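Local coordinates for subtilisin-like protein (Prochloron didemni, PDB 3ZXY) that is the subtilisin-like protease domain of the larger PatA protein, probably cutting peptide chains as a serine endopeptidase, apparently in patellamide processing, at residues L223-Q228 and A272-L276. The protein carries 1 engineered substitution. Numbering follows the deposited sequence. Where two conformers were deposited one is given.
Sequences LLLSEQ and AFTLL
L224 on the 210-230 helix lays its CD2 methyl on the ring of F273, joining two helices of the subtilisin fold: the one whose first turn carries the position predicted for the catalytic serine, an engineered alanine here, and the late helix 269-278. The short segments run nearly parallel, 22° between their directions, with axes 10.9 Å apart, a spacing that large side chains must bridge.

The central interaction is CH-pi. L224 CD2 stands 3.5 Å from the centroid of the F273 ring, almost straight above it; a branched leucine suits this place because its other methyl, CD1, can meet A272 CB at 4.0 Å, where a small residue leaves room. L276 points at the first helix with CG anti to its backbone N (chi1 -172°), which carries CD1 to within 3.7 Å of L224 CD2. That methyl therefore touches both the F273 ring and L276 CD1, and L224 also touches L244 of helix 237-247.

Around the ring's rim the contacts are mixed. L223 CB reaches F273 CZ in the ring plane, and E227 passes its aliphatic CB and CG alongside CE2. The bend at chi2 then turns the E227 carboxylate, salt-bridged through OE2 to R230, to lie 66° from the ring plane, with OE1 at the edge, 3.8 Å from F273 CE2.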
loop_
_atom_site.group_PDB
_atom_site.type_symbol
_atom_site.label_atom_id
_atom_site.label_comp_id
_atom_site.label_asym_id
_atom_site.label_seq_id
_atom_site.Cartn_x
_atom_site.Cartn_y
_atom_site.Cartn_z
ATOM N N LEU A 223 0.593 -9.362 -6.653
ATOM C CA LEU A 223 1.175 -10.558 -7.244
ATOM C C LEU A 223 0.484 -11.827 -6.746
ATOM O O LEU A 223 0.300 -12.760 -7.523
ATOM C CB LEU A 223 2.677 -10.632 -6.985
ATOM C CG LEU A 223 3.501 -9.514 -7.630
ATOM C CD1 LEU A 223 4.961 -9.717 -7.273
ATOM C CD2 LEU A 223 3.321 -9.482 -9.149
ATOM N N LEU A 224 0.103 -11.863 -5.476
ATOM C CA LEU A 224 -0.631 -13.027 -4.954
ATOM C C LEU A 224 -2.021 -13.142 -5.592
ATOM O O LEU A 224 -2.448 -14.234 -5.966
ATOM C CB LEU A 224 -0.695 -12.977 -3.430
ATOM C CG LEU A 224 0.645 -13.241 -2.736
ATOM C CD1 LEU A 224 0.580 -12.756 -1.289
ATOM C CD2 LEU A 224 1.008 -14.728 -2.794
ATOM N N LEU A 225 -2.732 -12.032 -5.741
ATOM C CA LEU A 225 -3.991 -12.040 -6.489
ATOM C C LEU A 225 -3.788 -12.489 -7.927
ATOM O O LEU A 225 -4.603 -13.214 -8.477
ATOM C CB LEU A 225 -4.651 -10.659 -6.467
ATOM C CG LEU A 225 -5.169 -10.161 -5.127
ATOM C CD1 LEU A 225 -5.562 -8.690 -5.254
ATOM C CD2 LEU A 225 -6.359 -11.003 -4.693
ATOM N N SER A 226 -2.708 -12.040 -8.550
ATOM C CA SER A 226 -2.417 -12.407 -9.924
ATOM C C SER A 226 -2.201 -13.919 -10.026
ATOM O O SER A 226 -2.639 -14.564 -10.988
ATOM C CB SER A 226 -1.200 -11.636 -10.416
ATOM O OG SER A 226 -1.487 -10.240 -10.461
ATOM N N GLU A 227 -1.549 -14.476 -9.013
ATOM C CA GLU A 227 -1.371 -15.921 -8.954
ATOM C C GLU A 227 -2.701 -16.655 -8.812
ATOM O O GLU A 227 -2.899 -17.702 -9.417
ATOM C CB GLU A 227 -0.418 -16.285 -7.816
ATOM C CG GLU A 227 0.227 -17.650 -8.005
ATOM C CD GLU A 227 1.159 -17.696 -9.207
ATOM O OE1 GLU A 227 1.756 -16.646 -9.574
ATOM O OE2 GLU A 227 1.303 -18.784 -9.799
ATOM N N GLN A 228 -3.614 -16.130 -8.003
ATOM C CA GLN A 228 -4.929 -16.728 -7.895
ATOM C C GLN A 228 -5.602 -16.791 -9.256
ATOM O O GLN A 228 -6.160 -17.829 -9.626
ATOM C CB GLN A 228 -5.807 -15.975 -6.888
ATOM C CG GLN A 228 -5.372 -16.156 -5.446
ATOM C CD GLN A 228 -6.167 -15.318 -4.463
ATOM O OE1 GLN A 228 -6.664 -14.255 -4.792
ATOM N NE2 GLN A 228 -6.237 -15.779 -3.212
ATOM N N ALA A 272 4.421 -16.851 1.645
ATOM C CA ALA A 272 3.060 -16.538 1.247
ATOM C C ALA A 272 2.701 -17.295 -0.031
ATOM O O ALA A 272 1.623 -17.865 -0.131
ATOM C CB ALA A 272 2.893 -15.030 1.050
ATOM N N PHE A 273 3.619 -17.312 -0.992
ATOM C CA PHE A 273 3.363 -18.027 -2.236
ATOM C C PHE A 273 3.265 -19.524 -1.975
ATOM O O PHE A 273 2.402 -20.187 -2.536
ATOM C CB PHE A 273 4.425 -17.715 -3.280
ATOM C CG PHE A 273 4.075 -16.527 -4.132
ATOM C CD1 PHE A 273 4.404 -15.245 -3.738
ATOM C CD2 PHE A 273 3.422 -16.707 -5.351
ATOM C CE1 PHE A 273 4.074 -14.154 -4.535
ATOM C CE2 PHE A 273 3.104 -15.625 -6.146
ATOM C CZ PHE A 273 3.424 -14.355 -5.732
ATOM N N THR A 274 4.153 -20.063 -1.149
ATOM C CA THR A 274 4.111 -21.514 -0.857
ATOM C C THR A 274 2.768 -21.913 -0.241
ATOM O O THR A 274 2.205 -22.956 -0.572
ATOM C CB THR A 274 5.279 -21.902 0.057
ATOM O OG1 THR A 274 6.494 -21.697 -0.681
ATOM C CG2 THR A 274 5.201 -23.393 0.492
ATOM N N LEU A 275 2.259 -21.087 0.661
ATOM C CA LEU A 275 0.968 -21.364 1.306
ATOM C C LEU A 275 -0.168 -21.280 0.306
ATOM O O LEU A 275 -1.042 -22.124 0.300
ATOM C CB LEU A 275 0.655 -20.419 2.471
ATOM C CG LEU A 275 1.194 -20.782 3.841
ATOM C CD1 LEU A 275 0.677 -19.757 4.840
ATOM C CD2 LEU A 275 0.812 -22.203 4.238
ATOM N N LEU A 276 -0.145 -20.274 -0.556
ATOM C CA LEU A 276 -1.163 -20.145 -1.600
ATOM C C LEU A 276 -1.138 -21.365 -2.514
ATOM O O LEU A 276 -2.185 -21.949 -2.803
ATOM C CB LEU A 276 -0.932 -18.848 -2.393
ATOM C CG LEU A 276 -1.987 -18.432 -3.403
ATOM C CD1 LEU A 276 -1.751 -16.951 -3.735
ATOM C CD2 LEU A 276 -1.924 -19.295 -4.628
#